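Long-range contacts in cadherin-5 (Gallus gallus, PDB 3PPE), which mediates calcium-dependent homophilic adhesion between endothelial cells, the present chain comprising its first two extracellular cadherin domains: residues E38-N43 against E64-Y69; N43-V48 against A57-D62. All coordinates share one frame; numbering follows the deposited sequence.

Contact 1 of 2, residues E38-N43 against E64-Y69; sequences EGESAN and EKKAEY. With CA (calcium ion), chain E; CA (calcium ion), chain C.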
loop_
_atom_site.group_PDB
_atom_site.type_symbol
_atom_site.label_atom_id
_atom_site.label_comp_id
_atom_site.label_asym_id
_atom_site.label_seq_id
_atom_site.Cartn_x
_atom_site.Cartn_y
_atom_site.Cartn_z
ATOM N N GLU A 38 7.021 4.021 17.924
ATOM C CA GLU A 38 8.083 3.382 18.640
ATOM C C GLU A 38 7.951 1.911 18.310
ATOM O O GLU A 38 6.960 1.508 17.725
ATOM C CB GLU A 38 7.912 3.572 20.156
ATOM C CG GLU A 38 6.743 2.814 20.720
ATOM C CD GLU A 38 6.591 2.930 22.250
ATOM O OE1 GLU A 38 7.368 2.303 22.999
ATOM O OE2 GLU A 38 5.654 3.617 22.690
ATOM N N GLY A 39 8.953 1.120 18.681
ATOM C CA GLY A 39 8.870 -0.336 18.587
ATOM C C GLY A 39 9.897 -0.852 17.592
ATOM O O GLY A 39 10.918 -0.183 17.334
ATOM N N GLU A 40 9.625 -2.024 17.003
ATOM C CA GLU A 40 10.648 -2.745 16.222
ATOM C C GLU A 40 10.998 -2.041 14.911
ATOM O O GLU A 40 10.153 -1.920 14.024
ATOM C CB GLU A 40 10.210 -4.198 15.946
ATOM C CG GLU A 40 10.100 -5.054 17.209
ATOM C CD GLU A 40 9.785 -6.518 16.847
ATOM O OE1 GLU A 40 10.678 -7.379 17.024
ATOM O OE2 GLU A 40 8.690 -6.771 16.329
ATOM N N SER A 41 12.249 -1.573 14.835
ATOM C CA SER A 41 12.778 -0.770 13.715
ATOM C C SER A 41 11.962 0.494 13.451
ATOM O O SER A 41 12.009 1.026 12.346
ATOM C CB SER A 41 12.898 -1.644 12.429
ATOM O OG SER A 41 13.772 -2.739 12.683
ATOM N N ALA A 42 11.195 0.960 14.456
ATOM C CA ALA A 42 10.526 2.277 14.361
ATOM C C ALA A 42 11.578 3.382 14.257
ATOM O O ALA A 42 12.545 3.385 15.029
ATOM C CB ALA A 42 9.637 2.532 15.576
ATOM N N ASN A 43 11.383 4.323 13.333
ATOM C CA ASN A 43 12.275 5.478 13.185
ATOM C C ASN A 43 13.653 5.153 12.569
ATOM O O ASN A 43 14.476 6.055 12.399
ATOM C CB ASN A 43 12.421 6.276 14.523
ATOM C CG ASN A 43 11.081 6.613 15.132
ATOM O OD1 ASN A 43 10.298 7.365 14.540
ATOM N ND2 ASN A 43 10.775 5.999 16.271
ATOM N N GLU A 64 12.166 -13.576 4.979
ATOM C CA GLU A 64 12.881 -14.739 5.512
ATOM C C GLU A 64 13.891 -14.382 6.615
ATOM O O GLU A 64 14.345 -15.256 7.343
ATOM C CB GLU A 64 13.561 -15.534 4.386
ATOM C CG GLU A 64 12.587 -16.405 3.581
ATOM C CD GLU A 64 11.671 -15.641 2.659
ATOM O OE1 GLU A 64 12.142 -14.828 1.819
ATOM O OE2 GLU A 64 10.444 -15.868 2.734
ATOM N N LYS A 65 14.212 -13.092 6.746
ATOM C CA LYS A 65 15.008 -12.580 7.875
ATOM C C LYS A 65 14.092 -12.185 9.043
ATOM O O LYS A 65 14.308 -12.592 10.190
ATOM C CB LYS A 65 15.683 -11.309 7.404
ATOM C CG LYS A 65 17.167 -11.231 7.597
ATOM C CD LYS A 65 17.881 -12.067 6.518
ATOM C CE LYS A 65 19.246 -11.462 6.171
ATOM N NZ LYS A 65 20.258 -12.541 5.956
ATOM N N LYS A 66 13.067 -11.363 8.752
ATOM C CA LYS A 66 12.083 -10.971 9.781
ATOM C C LYS A 66 10.735 -10.796 9.132
ATOM O O LYS A 66 10.621 -10.087 8.146
ATOM C CB LYS A 66 12.509 -9.675 10.468
ATOM C CG LYS A 66 11.612 -9.324 11.673
ATOM C CD LYS A 66 12.354 -8.421 12.634
ATOM C CE LYS A 66 11.393 -7.834 13.662
ATOM N NZ LYS A 66 10.830 -8.856 14.597
ATOM N N ALA A 67 9.716 -11.456 9.644
ATOM C CA ALA A 67 8.460 -11.552 8.890
ATOM C C ALA A 67 7.414 -10.522 9.321
ATOM O O ALA A 67 6.398 -10.308 8.631
ATOM C CB ALA A 67 7.910 -12.956 8.997
ATOM N N GLU A 68 7.632 -9.907 10.477
ATOM C CA GLU A 68 6.709 -8.875 10.971
ATOM C C GLU A 68 7.375 -8.043 12.077
ATOM O O GLU A 68 8.390 -8.459 12.632
ATOM C CB GLU A 68 5.372 -9.478 11.440
ATOM C CG GLU A 68 5.499 -10.310 12.677
ATOM C CD GLU A 68 4.167 -10.913 13.132
ATOM O OE1 GLU A 68 3.465 -11.535 12.287
ATOM O OE2 GLU A 68 3.848 -10.809 14.338
ATOM N N TYR A 69 6.809 -6.859 12.334
ATOM C CA TYR A 69 7.361 -5.859 13.245
ATOM C C TYR A 69 6.207 -5.320 14.107
ATOM O O TYR A 69 5.197 -4.903 13.575
ATOM C CB TYR A 69 7.988 -4.685 12.481
ATOM C CG TYR A 69 9.166 -5.051 11.579
ATOM C CD1 TYR A 69 8.965 -5.577 10.289
ATOM C CD2 TYR A 69 10.472 -4.877 12.015
ATOM C CE1 TYR A 69 10.082 -5.935 9.456
ATOM C CE2 TYR A 69 11.551 -5.206 11.206
ATOM C CZ TYR A 69 11.354 -5.731 9.934
ATOM O OH TYR A 69 12.457 -6.062 9.144
HETATM CA CA CA E . 9.851 -15.226 0.368
HETATM CA CA CA C . 13.212 -13.041 0.824
HETATM O O HOH W 1 7.780 -9.287 16.185
HETATM O O HOH W 2 14.990 -14.699 0.428
#
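Lys66 NZ approaches the carboxylate of Glu40 from above its plane, 43° out of it, and makes a 2.8 Å salt bridge to Glu40 OE1. Lys66 runs nearly straight until it bends at its last torsion (chi4 67°), which turns the ammonium back so that it also gives a weak bond to Glu68 O. A water bridges the pair: it donates to Glu40 OE2 at 2.7 Å and weakly accepts from Lys66 NZ. Glu40 OE2 also takes the backbone N of Glu70, so both carboxylate oxygens have partners and the group is held against rotation. With an alanine at Glu40 the ammonium of Lys66 would probably lose its mate, and the Glu70 amide this acceptor. The Tyr69 ring lies to one side, with Lys66 CG 4.0 Å above the face turned toward the bridge, while Glu40 CB is 4.0 Å from Tyr69 CD2 and Ser41 OG 3.6 Å from Tyr69 CE2. Glu40 and Ser41 are the central residues of a type II turn from Gly39 to Ala42, closed by Ala42 N to Gly39 O at 3.1 Å. The turn after strand 33-39 is tied to the start of strand 68-77 in one sheet of the first cadherin domain; at the other end of 64-69, Glu64 OE1 bridges two calcium ions and OE2 binds one of them, the site characteristic of cadherin interdomain junctions.

Contact 2 of 2, residues N43-V48 against A57-D62; sequences NTIFKV and AFERLD. With CA (calcium ion), chain C.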
loop_
_atom_site.group_PDB
_atom_site.type_symbol
_atom_site.label_atom_id
_atom_site.label_comp_id
_atom_site.label_asym_id
_atom_site.label_seq_id
_atom_site.Cartn_x
_atom_site.Cartn_y
_atom_site.Cartn_z
ATOM N N ASN A 43 11.383 4.323 13.333
ATOM C CA ASN A 43 12.275 5.478 13.185
ATOM C C ASN A 43 13.653 5.153 12.569
ATOM O O ASN A 43 14.476 6.055 12.399
ATOM C CB ASN A 43 12.421 6.276 14.523
ATOM C CG ASN A 43 11.081 6.613 15.132
ATOM O OD1 ASN A 43 10.298 7.365 14.540
ATOM N ND2 ASN A 43 10.775 5.999 16.271
ATOM N N THR A 44 13.892 3.882 12.242
ATOM C CA THR A 44 15.079 3.462 11.490
ATOM C C THR A 44 14.587 2.955 10.129
ATOM O O THR A 44 14.624 3.685 9.128
ATOM C CB THR A 44 15.942 2.404 12.230
ATOM O OG1 THR A 44 15.135 1.298 12.650
ATOM C CG2 THR A 44 16.661 2.989 13.465
ATOM N N ILE A 45 14.037 1.753 10.091
ATOM C CA ILE A 45 13.454 1.260 8.835
ATOM C C ILE A 45 12.149 1.962 8.496
ATOM O O ILE A 45 11.919 2.343 7.345
ATOM C CB ILE A 45 13.219 -0.275 8.898
ATOM C CG1 ILE A 45 14.569 -0.968 9.077
ATOM C CG2 ILE A 45 12.383 -0.798 7.646
ATOM C CD1 ILE A 45 14.492 -2.542 9.264
ATOM N N PHE A 46 11.289 2.109 9.500
ATOM C CA PHE A 46 9.950 2.617 9.283
ATOM C C PHE A 46 9.892 4.027 9.823
ATOM O O PHE A 46 10.219 4.267 10.979
ATOM C CB PHE A 46 8.941 1.719 10.001
ATOM C CG PHE A 46 8.959 0.317 9.489
ATOM C CD1 PHE A 46 9.438 -0.709 10.280
ATOM C CD2 PHE A 46 8.525 0.035 8.195
ATOM C CE1 PHE A 46 9.474 -2.008 9.789
ATOM C CE2 PHE A 46 8.584 -1.261 7.686
ATOM C CZ PHE A 46 9.070 -2.281 8.496
ATOM N N LYS A 47 9.520 4.964 8.976
ATOM C CA LYS A 47 9.418 6.344 9.427
ATOM C C LYS A 47 8.094 6.945 8.998
ATOM O O LYS A 47 7.610 6.691 7.882
ATOM C CB LYS A 47 10.575 7.202 8.890
ATOM C CG LYS A 47 11.969 6.657 9.182
ATOM C CD LYS A 47 13.031 7.536 8.534
ATOM C CE LYS A 47 14.400 6.924 8.708
ATOM N NZ LYS A 47 15.447 7.936 8.411
ATOM N N VAL A 48 7.543 7.775 9.877
ATOM C CA VAL A 48 6.366 8.571 9.561
ATOM C C VAL A 48 6.725 9.699 8.602
ATOM O O VAL A 48 7.800 10.287 8.671
ATOM C CB VAL A 48 5.709 9.168 10.850
ATOM C CG1 VAL A 48 4.591 10.156 10.480
ATOM C CG2 VAL A 48 5.142 8.068 11.721
ATOM N N ALA A 57 8.886 2.647 4.453
ATOM C CA ALA A 57 10.043 1.807 4.742
ATOM C C ALA A 57 11.259 2.338 3.988
ATOM O O ALA A 57 11.171 2.655 2.798
ATOM C CB ALA A 57 9.767 0.324 4.291
ATOM N N PHE A 58 12.400 2.357 4.678
ATOM C CA PHE A 58 13.634 2.975 4.161
ATOM C C PHE A 58 14.751 1.962 3.890
ATOM O O PHE A 58 15.890 2.336 3.617
ATOM C CB PHE A 58 14.100 4.113 5.084
ATOM C CG PHE A 58 13.271 5.347 4.937
ATOM C CD1 PHE A 58 11.989 5.405 5.476
ATOM C CD2 PHE A 58 13.735 6.437 4.214
ATOM C CE1 PHE A 58 11.197 6.536 5.309
ATOM C CE2 PHE A 58 12.940 7.572 4.059
ATOM C CZ PHE A 58 11.673 7.618 4.606
ATOM N N GLU A 59 14.385 0.682 3.979
ATOM C CA GLU A 59 15.214 -0.421 3.528
ATOM C C GLU A 59 14.324 -1.388 2.800
ATOM O O GLU A 59 13.119 -1.473 3.067
ATOM C CB GLU A 59 15.819 -1.198 4.697
ATOM C CG GLU A 59 16.768 -0.405 5.523
ATOM C CD GLU A 59 17.384 -1.227 6.600
ATOM O OE1 GLU A 59 18.080 -0.619 7.425
ATOM O OE2 GLU A 59 17.177 -2.458 6.632
ATOM N N ARG A 60 14.936 -2.130 1.885
ATOM C CA ARG A 60 14.314 -3.312 1.312
ATOM C C ARG A 60 14.250 -4.377 2.405
ATOM O O ARG A 60 15.185 -4.517 3.213
ATOM C CB ARG A 60 15.131 -3.840 0.144
ATOM C CG ARG A 60 15.056 -2.969 -1.076
ATOM C CD ARG A 60 15.839 -3.609 -2.203
ATOM N NE ARG A 60 15.362 -4.980 -2.421
ATOM C CZ ARG A 60 16.010 -6.092 -2.080
ATOM N NH1 ARG A 60 17.214 -6.060 -1.500
ATOM N NH2 ARG A 60 15.449 -7.255 -2.342
ATOM N N LEU A 61 13.141 -5.106 2.426
ATOM C CA LEU A 61 12.864 -6.068 3.469
ATOM C C LEU A 61 12.934 -7.543 2.969
ATOM O O LEU A 61 12.573 -7.849 1.843
ATOM C CB LEU A 61 11.467 -5.784 4.052
ATOM C CG LEU A 61 11.243 -4.366 4.606
ATOM C CD1 LEU A 61 9.758 -4.134 4.894
ATOM C CD2 LEU A 61 12.136 -4.127 5.837
ATOM N N ASP A 62 13.364 -8.435 3.838
ATOM C CA ASP A 62 13.400 -9.845 3.512
ATOM C C ASP A 62 12.544 -10.543 4.530
ATOM O O ASP A 62 12.928 -10.624 5.683
ATOM C CB ASP A 62 14.846 -10.332 3.611
ATOM C CG ASP A 62 15.006 -11.813 3.272
ATOM O OD1 ASP A 62 14.029 -12.494 2.869
ATOM O OD2 ASP A 62 16.140 -12.278 3.414
HETATM CA CA CA C . 13.212 -13.041 0.824
HETATM O O HOH W 2 14.990 -14.699 0.428
#
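The Phe58 ring carries Lys47 CD over one face, toward the rim, and the carbonyl oxygen of Ile45 in plane at its edge. The Lys47 side chain runs nearly along the ring face, at about a right angle to the Phe58 side chain, with CD 4.0 Å from the ring centroid in a CH-pi contact; its extended chain (chi2 177°, chi3 -174°) carries NZ on over the same face, 4.9 Å from the centroid, as a cation-pi partner. The second ring, Phe46, has Ile45 CG2 over the centre of one face. Ala57 CB and Leu61 CD1 come to it obliquely, at 3.9 Å from Phe46 CE2 and 4.1 Å from Phe46 CZ. Ile45 CG2 also touches Leu61 CD2 at 3.8 Å, from a direction about square to that of the ring. Ile45 also crosses the side chain of Glu59 at about a right angle, with Glu59 CD 3.8 Å from Ile45 CG1, not a polar bond. The backbones are tied by Phe58 N to Ile45 O, 2.7 Å long and in the carbonyl plane, though bent at the hydrogen (139°); Ala57 CA-H points to the same oxygen. Phe46 and Ala57 form an antiparallel non-hydrogen-bonded pair, where strand 46-49 meets the end of 54-57. Asp62, farther along, binds calcium together with Glu11, Glu12, Glu64 and Asp99. Inward, Ala57 and Leu61 touch Ile9 of strand 6-10, Phe46 rests on Val21 of strand 19-23 and Ile92 of strand 82-95, and its ring meets Tyr69 of strand 68-77 edge-to-face, joining the two sheets of the domain.

In the fold
Both contacts belong to the first cadherin domain and lie on the same side of the chain's centre, their own centres about 8 Å apart. Contact 1 is a surface contact on the sheet containing strands 33-39 and 68-77, dominated by charge and water with one buried ring. Contact 2, partly buried, draws on the opposing sheet through strands 46-49 and 54-57 and relies mainly on apolar and ring packing, with the charged ends of Lys47 and Glu59 toward the outside. They share Asn43 and meet directly: Ser41 O probably accepts a hydrogen bond from Phe46 N, and the Tyr69 hydroxyl packs on Leu61. Through Glu64 and Asp62, both segment pairs lead to the same calcium ion.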